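Local coordinates for protein formate dehydrogenase (Pyrobaculum aerophilum, PDB 1QP8) that probably reduces 2-oxo acids such as glyoxylate or hydroxypyruvate with NADPH, as a member of the D-isomer specific 2-hydroxyacid dehydrogenase family, at residues 166-171 and 194-199; 247-250 and 254-257; 283-286 and 290-293. All blocks are in the same frame, centred on the assembly; numbering follows the deposited sequence.

Interaction 1 of 3, residues 166-171 and 194-199; sequences NSLEEA and YQHLAL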
loop_
_atom_site.group_PDB
_atom_site.type_symbol
_atom_site.label_atom_id
_atom_site.label_comp_id
_atom_site.label_asym_id
_atom_site.label_seq_id
_atom_site.Cartn_x
_atom_site.Cartn_y
_atom_site.Cartn_z
ATOM N N ASN A 166 -24.502 7.988 6.222
ATOM C CA ASN A 166 -25.454 7.861 5.127
ATOM C C ASN A 166 -25.370 9.145 4.317
ATOM O O ASN A 166 -26.260 9.457 3.526
ATOM C CB ASN A 166 -26.880 7.655 5.648
ATOM C CG ASN A 166 -27.348 8.796 6.518
ATOM O OD1 ASN A 166 -26.964 8.901 7.684
ATOM N ND2 ASN A 166 -28.175 9.671 5.953
ATOM N N SER A 167 -24.293 9.892 4.539
ATOM C CA SER A 167 -24.044 11.134 3.815
ATOM C C SER A 167 -22.606 11.130 3.305
ATOM O O SER A 167 -21.656 11.177 4.093
ATOM C CB SER A 167 -24.280 12.352 4.714
ATOM O OG SER A 167 -23.474 12.295 5.876
ATOM N N LEU A 168 -22.448 11.048 1.987
ATOM C CA LEU A 168 -21.115 11.042 1.389
ATOM C C LEU A 168 -20.339 12.222 1.961
ATOM O O LEU A 168 -19.162 12.087 2.313
ATOM C CB LEU A 168 -21.189 11.169 -0.142
ATOM C CG LEU A 168 -21.678 12.491 -0.764
ATOM C CD1 LEU A 168 -20.669 13.007 -1.771
ATOM C CD2 LEU A 168 -23.024 12.287 -1.435
ATOM N N GLU A 169 -21.018 13.366 2.063
ATOM C CA GLU A 169 -20.430 14.593 2.596
ATOM C C GLU A 169 -19.749 14.343 3.928
ATOM O O GLU A 169 -18.545 14.526 4.067
ATOM C CB GLU A 169 -21.501 15.670 2.757
ATOM C CG GLU A 169 -21.956 16.276 1.446
ATOM C CD GLU A 169 -22.860 17.490 1.632
ATOM O OE1 GLU A 169 -22.566 18.322 2.525
ATOM O OE2 GLU A 169 -23.852 17.619 0.877
ATOM N N GLU A 170 -20.524 13.931 4.916
ATOM C CA GLU A 170 -19.960 13.647 6.223
ATOM C C GLU A 170 -19.216 12.328 6.119
ATOM O O GLU A 170 -19.759 11.270 6.433
ATOM C CB GLU A 170 -21.076 13.556 7.274
ATOM C CG GLU A 170 -20.619 13.090 8.658
ATOM C CD GLU A 170 -19.502 13.947 9.236
ATOM O OE1 GLU A 170 -19.724 15.167 9.426
ATOM O OE2 GLU A 170 -18.406 13.398 9.497
ATOM N N ALA A 171 -17.975 12.402 5.658
ATOM C CA ALA A 171 -17.111 11.236 5.479
ATOM C C ALA A 171 -15.914 11.838 4.784
ATOM O O ALA A 171 -14.769 11.432 4.989
ATOM C CB ALA A 171 -17.778 10.207 4.571
ATOM N N TYR A 194 -17.924 18.766 -6.772
ATOM C CA TYR A 194 -16.889 19.715 -6.376
ATOM C C TYR A 194 -17.031 20.129 -4.915
ATOM O O TYR A 194 -16.100 20.010 -4.115
ATOM C CB TYR A 194 -16.946 20.961 -7.263
ATOM C CG TYR A 194 -15.996 22.025 -6.786
ATOM C CD1 TYR A 194 -14.621 21.895 -6.967
ATOM C CD2 TYR A 194 -16.462 23.111 -6.055
ATOM C CE1 TYR A 194 -13.735 22.814 -6.425
ATOM C CE2 TYR A 194 -15.588 24.033 -5.507
ATOM C CZ TYR A 194 -14.228 23.880 -5.694
ATOM O OH TYR A 194 -13.374 24.795 -5.134
ATOM N N GLN A 195 -18.216 20.625 -4.588
ATOM C CA GLN A 195 -18.543 21.071 -3.243
ATOM C C GLN A 195 -18.190 20.025 -2.195
ATOM O O GLN A 195 -17.625 20.353 -1.153
ATOM C CB GLN A 195 -20.029 21.402 -3.195
ATOM C CG GLN A 195 -20.813 20.646 -4.254
ATOM C CD GLN A 195 -22.189 21.218 -4.491
ATOM O OE1 GLN A 195 -23.029 21.237 -3.591
ATOM N NE2 GLN A 195 -22.431 21.689 -5.712
ATOM N N HIS A 196 -18.511 18.765 -2.478
ATOM C CA HIS A 196 -18.225 17.679 -1.545
ATOM C C HIS A 196 -16.727 17.434 -1.464
ATOM O O HIS A 196 -16.154 17.397 -0.370
ATOM C CB HIS A 196 -18.952 16.411 -1.974
ATOM C CG HIS A 196 -20.376 16.649 -2.362
ATOM N ND1 HIS A 196 -20.759 16.927 -3.658
ATOM C CD2 HIS A 196 -21.503 16.709 -1.617
ATOM C CE1 HIS A 196 -22.061 17.148 -3.694
ATOM N NE2 HIS A 196 -22.537 17.021 -2.468
ATOM N N LEU A 197 -16.094 17.282 -2.623
ATOM C CA LEU A 197 -14.657 17.061 -2.693
ATOM C C LEU A 197 -13.937 18.151 -1.905
ATOM O O LEU A 197 -13.016 17.872 -1.129
ATOM C CB LEU A 197 -14.200 17.107 -4.150
ATOM C CG LEU A 197 -14.649 15.999 -5.097
ATOM C CD1 LEU A 197 -14.268 16.357 -6.530
ATOM C CD2 LEU A 197 -13.988 14.698 -4.671
ATOM N N ALA A 198 -14.377 19.390 -2.113
ATOM C CA ALA A 198 -13.801 20.559 -1.455
ATOM C C ALA A 198 -13.886 20.537 0.070
ATOM O O ALA A 198 -13.296 21.382 0.733
ATOM C CB ALA A 198 -14.459 21.805 -1.984
ATOM N N LEU A 199 -14.623 19.578 0.622
ATOM C CA LEU A 199 -14.757 19.462 2.066
ATOM C C LEU A 199 -13.551 18.710 2.616
ATOM O O LEU A 199 -13.312 18.678 3.828
ATOM C CB LEU A 199 -16.039 18.711 2.419
ATOM C CG LEU A 199 -17.334 19.253 1.807
ATOM C CD1 LEU A 199 -18.504 18.363 2.212
ATOM C CD2 LEU A 199 -17.560 20.680 2.268
#

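Interaction 2 of 3, residues 247-250 and 254-257; sequences AEFF and NVVA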
loop_
_atom_site.group_PDB
_atom_site.type_symbol
_atom_site.label_atom_id
_atom_site.label_comp_id
_atom_site.label_asym_id
_atom_site.label_seq_id
_atom_site.Cartn_x
_atom_site.Cartn_y
_atom_site.Cartn_z
ATOM N N ALA A 247 -7.537 12.525 -21.344
ATOM C CA ALA A 247 -6.136 12.891 -21.386
ATOM C C ALA A 247 -5.836 14.190 -20.653
ATOM O O ALA A 247 -4.733 14.376 -20.136
ATOM C CB ALA A 247 -5.700 13.003 -22.813
ATOM N N GLU A 248 -6.793 15.106 -20.608
ATOM C CA GLU A 248 -6.534 16.351 -19.911
ATOM C C GLU A 248 -6.287 16.128 -18.428
ATOM O O GLU A 248 -5.771 17.010 -17.741
ATOM C CB GLU A 248 -7.680 17.331 -20.092
ATOM C CG GLU A 248 -9.037 16.809 -19.721
ATOM C CD GLU A 248 -10.117 17.773 -20.164
ATOM O OE1 GLU A 248 -10.197 18.886 -19.599
ATOM O OE2 GLU A 248 -10.875 17.430 -21.096
ATOM N N PHE A 249 -6.659 14.956 -17.921
ATOM C CA PHE A 249 -6.431 14.668 -16.518
ATOM C C PHE A 249 -5.014 14.157 -16.351
ATOM O O PHE A 249 -4.292 14.571 -15.442
ATOM C CB PHE A 249 -7.407 13.609 -15.995
ATOM C CG PHE A 249 -8.739 14.166 -15.536
ATOM C CD1 PHE A 249 -9.791 14.333 -16.431
ATOM C CD2 PHE A 249 -8.926 14.548 -14.213
ATOM C CE1 PHE A 249 -11.002 14.872 -16.010
ATOM C CE2 PHE A 249 -10.134 15.088 -13.790
ATOM C CZ PHE A 249 -11.169 15.251 -14.689
ATOM N N PHE A 250 -4.615 13.270 -17.254
ATOM C CA PHE A 250 -3.294 12.663 -17.197
ATOM C C PHE A 250 -2.132 13.659 -17.275
ATOM O O PHE A 250 -1.021 13.371 -16.813
ATOM C CB PHE A 250 -3.181 11.615 -18.305
ATOM C CG PHE A 250 -4.379 10.701 -18.387
ATOM C CD1 PHE A 250 -4.816 10.210 -19.617
ATOM C CD2 PHE A 250 -5.115 10.392 -17.244
ATOM C CE1 PHE A 250 -5.968 9.440 -19.707
ATOM C CE2 PHE A 250 -6.263 9.626 -17.327
ATOM C CZ PHE A 250 -6.699 9.146 -18.565
ATOM N N ASN A 254 -0.976 16.448 -10.516
ATOM C CA ASN A 254 -1.562 15.878 -9.311
ATOM C C ASN A 254 -2.607 14.812 -9.600
ATOM O O ASN A 254 -3.607 14.696 -8.888
ATOM C CB ASN A 254 -2.135 16.976 -8.420
ATOM C CG ASN A 254 -3.016 17.941 -9.171
ATOM O OD1 ASN A 254 -2.846 18.167 -10.383
ATOM N ND2 ASN A 254 -3.956 18.548 -8.448
ATOM N N VAL A 255 -2.368 14.035 -10.656
ATOM C CA VAL A 255 -3.258 12.937 -10.998
ATOM C C VAL A 255 -2.439 11.669 -11.201
ATOM O O VAL A 255 -1.348 11.722 -11.753
ATOM C CB VAL A 255 -4.068 13.202 -12.288
ATOM C CG1 VAL A 255 -4.781 11.927 -12.710
ATOM C CG2 VAL A 255 -5.095 14.304 -12.065
ATOM N N VAL A 256 -2.950 10.543 -10.716
ATOM C CA VAL A 256 -2.285 9.267 -10.906
ATOM C C VAL A 256 -3.347 8.487 -11.636
ATOM O O VAL A 256 -4.492 8.423 -11.190
ATOM C CB VAL A 256 -1.981 8.535 -9.599
ATOM C CG1 VAL A 256 -1.580 7.096 -9.921
ATOM C CG2 VAL A 256 -0.842 9.250 -8.830
ATOM N N ALA A 257 -2.981 7.884 -12.756
ATOM C CA ALA A 257 -3.966 7.161 -13.527
ATOM C C ALA A 257 -3.511 5.808 -14.037
ATOM O O ALA A 257 -2.372 5.643 -14.475
ATOM C CB ALA A 257 -4.396 8.014 -14.672
#

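Interaction 3 of 3, residues 283-286 and 290-293; sequences ITYA and RPRN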
loop_
_atom_site.group_PDB
_atom_site.type_symbol
_atom_site.label_atom_id
_atom_site.label_comp_id
_atom_site.label_asym_id
_atom_site.label_seq_id
_atom_site.Cartn_x
_atom_site.Cartn_y
_atom_site.Cartn_z
ATOM N N ILE A 283 -25.189 -21.939 -12.246
ATOM C CA ILE A 283 -25.558 -23.321 -12.003
ATOM C C ILE A 283 -26.526 -23.453 -10.839
ATOM O O ILE A 283 -27.442 -24.286 -10.886
ATOM C CB ILE A 283 -24.308 -24.179 -11.749
ATOM C CG1 ILE A 283 -23.486 -24.250 -13.033
ATOM C CG2 ILE A 283 -24.699 -25.571 -11.315
ATOM C CD1 ILE A 283 -22.152 -24.898 -12.860
ATOM N N THR A 284 -26.334 -22.647 -9.789
ATOM C CA THR A 284 -27.257 -22.730 -8.665
ATOM C C THR A 284 -28.603 -22.210 -9.137
ATOM O O THR A 284 -29.648 -22.620 -8.641
ATOM C CB THR A 284 -26.803 -21.929 -7.426
ATOM O OG1 THR A 284 -27.851 -21.029 -7.046
ATOM C CG2 THR A 284 -25.508 -21.181 -7.690
ATOM N N TYR A 285 -28.584 -21.303 -10.101
ATOM C CA TYR A 285 -29.837 -20.824 -10.638
ATOM C C TYR A 285 -30.441 -22.010 -11.385
ATOM O O TYR A 285 -31.608 -22.349 -11.210
ATOM C CB TYR A 285 -29.619 -19.695 -11.629
ATOM C CG TYR A 285 -30.810 -19.521 -12.540
ATOM C CD1 TYR A 285 -31.940 -18.827 -12.113
ATOM C CD2 TYR A 285 -30.829 -20.105 -13.809
ATOM C CE1 TYR A 285 -33.060 -18.718 -12.918
ATOM C CE2 TYR A 285 -31.936 -20.006 -14.620
ATOM C CZ TYR A 285 -33.052 -19.311 -14.171
ATOM O OH TYR A 285 -34.162 -19.203 -14.974
ATOM N N ALA A 286 -29.627 -22.636 -12.225
ATOM C CA ALA A 286 -30.064 -23.780 -13.018
ATOM C C ALA A 286 -30.630 -24.913 -12.172
ATOM O O ALA A 286 -31.629 -25.521 -12.531
ATOM C CB ALA A 286 -28.906 -24.297 -13.857
ATOM N N ARG A 290 -31.131 -20.122 -5.027
ATOM C CA ARG A 290 -31.126 -18.670 -5.133
ATOM C C ARG A 290 -29.770 -18.135 -5.577
ATOM O O ARG A 290 -28.795 -18.218 -4.842
ATOM C CB ARG A 290 -31.479 -18.034 -3.797
ATOM C CG ARG A 290 -31.175 -16.546 -3.760
ATOM C CD ARG A 290 -31.999 -15.865 -2.700
ATOM N NE ARG A 290 -33.401 -16.225 -2.849
ATOM C CZ ARG A 290 -34.402 -15.558 -2.300
ATOM N NH1 ARG A 290 -34.157 -14.484 -1.560
ATOM N NH2 ARG A 290 -35.645 -15.968 -2.492
ATOM N N PRO A 291 -29.694 -17.572 -6.783
ATOM C CA PRO A 291 -28.450 -17.021 -7.319
ATOM C C PRO A 291 -28.097 -15.767 -6.564
ATOM O O PRO A 291 -28.994 -15.024 -6.164
ATOM C CB PRO A 291 -28.810 -16.698 -8.757
ATOM C CG PRO A 291 -29.910 -17.697 -9.058
ATOM C CD PRO A 291 -30.726 -17.632 -7.822
ATOM N N ARG A 292 -26.803 -15.520 -6.371
ATOM C CA ARG A 292 -26.361 -14.322 -5.674
ATOM C C ARG A 292 -26.324 -13.108 -6.605
ATOM O O ARG A 292 -26.339 -13.244 -7.833
ATOM C CB ARG A 292 -24.976 -14.546 -5.072
ATOM C CG ARG A 292 -24.964 -15.609 -4.003
ATOM C CD ARG A 292 -23.645 -15.633 -3.255
ATOM N NE ARG A 292 -23.722 -16.487 -2.071
ATOM C CZ ARG A 292 -22.720 -16.687 -1.215
ATOM N NH1 ARG A 292 -21.546 -16.092 -1.402
ATOM N NH2 ARG A 292 -22.895 -17.486 -0.169
ATOM N N ASN A 293 -26.309 -11.919 -6.014
ATOM C CA ASN A 293 -26.216 -10.697 -6.782
ATOM C C ASN A 293 -27.334 -10.389 -7.745
ATOM O O ASN A 293 -27.084 -9.834 -8.825
ATOM C CB ASN A 293 -24.908 -10.702 -7.538
ATOM C CG ASN A 293 -23.736 -10.769 -6.620
ATOM O OD1 ASN A 293 -23.512 -9.852 -5.837
ATOM N ND2 ASN A 293 -22.986 -11.852 -6.685
#

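Interaction 1 of 3, residues 166-171 and 194-199
Glu169 and His196 mark the closest approach of the two backbones, with CA of Glu169 5.6 Å from CA of His196. Segment 166-171 runs from a loop into a weakly bonded short helix. Segment 194-199 holds the helical turn 194-197 and the residues after it. No hydrogen bond joins the two segments, so side chains carry the contact. Leu168 and Glu169 both reach the His196 ring, from directions well short of opposite. The CD1 branch of Leu168 comes within 3.7 Å of His196 CG, at an oblique angle to the ring. Glu169 CG is modelled at the ring edge, too close to be trusted in detail. Beyond it the Glu169 chain is extended, and its carboxylate plane is turned 61° from the ring. The firm polar bond of the imidazole is made with Lys193, whose backbone N donates to His196 ND1. CD1 of Leu199 adds a looser apolar touch, 4.1 Å from Glu169 CB. Leu168 also packs on Leu191 and Val192. The Leu168 side chain is about 8 Å from the bound NADPH. The contact joins two connections between successive parallel strands of a Rossmann-type NAD(P)-binding domain, on its surface near the cofactor.

Interaction 2 of 3, residues 247-250 and 254-257
Val255 has the most surface buried by this contact, and Phe249 and Phe250 follow. Val255 points its side chain from strand 255-257 toward the helical turn 247-250. Its CB lies 3.4 Å from the backbone O of Phe249, and both methyl branches gather round the same oxygen. CG2 is anti to the carbonyl carbon of Val255, which turns this branch to the Phe249 ring. It meets the ring at the edge, near the ring plane, with CG2 of Val255 4.4 Å from CD2 of Phe249. The Phe250 side chain leaves its backbone away from the strand, yet the ring reaches back to Ala257. CD2 and CE2 of Phe250 are each 3.6 Å from Ala257 CB, which approaches the ring obliquely. No hydrogen bond crosses the contact, and all four touching residues are buried. Trp237 meets the Phe250 ring edge-to-face and also touches Val255 and Ala257. Phe249 packs on Val220 and Leu221 of helix 217-226, and Met108 of the second subunit touches Phe250 and Ala257. The contact joins helix and strand in the beta-alpha-beta unit of strand 231-234, helix 247-250 and strand 255-257, at the edge of the six-stranded parallel sheet.

Interaction 3 of 3, residues 283-286 and 290-293
With chi1 at 160°, Tyr285 holds its ring opposite the backbone N, which leads the ring away from the loop, while CB stays in touch with Pro291. The second torsion, chi2 80°, turns the ring so that its edge meets the proline. Pro291 has a C-gamma exo pucker, and its CG is the atom that does the touching. This carbon lies near the plane of the Tyr285 ring, 3.8 Å from Tyr285 CD1 and 4.0 Å from Tyr285 CG. It also rests against Tyr285 CB. The approach is therefore to the ring edge and not a stack of proline on a ring face. A stacking partner is supplied by Phe53, whose ring packs on that of Tyr285. The two backbones are nearest at the same pair, with CA of Tyr285 5.2 Å from CA of Pro291. Thr284 also points toward the loop. Its OG1 is 3.7 Å from Arg290 O, too long to count as a hydrogen bond, and 3.9 Å from Pro291 N. Arg290 starts its side chain away from the helix, and its carbonyl O is the part near Thr284. Polar bonds form beside the contact instead. Asn281 OD1 accepts from Arg292 N, and Thr287 OG1 bonds to Ile283 O at the helix end. Asn293 then makes a backbone bond with Gly77. The direct contact is largely apolar and lacks any hydrogen bond between its segments. This implies mainly van der Waals packing of the proline ring on the last turn of helix 268-286; the polar bonds nearby lie outside the direct contact.

Overall arrangement
The three interactions follow one another along the chain, and none nests within or crosses another. Interaction 1 comes first and closes a loop of 22 residues that includes strand 177-180. Interaction 2 closes a short loop, with three residues between its segments, at the last strand of the same parallel sheet. Both belong to the cofactor-binding domain, with nearest atoms about 8 Å apart. The chain then passes into helix 268-286. Interaction 3 closes another short loop, again with three residues between, at that helix's end. It lies across the chain's centre from interaction 2, with centres about 40 Å apart. There it ties the end of the helix to the region of strands 54-55 and 75-76.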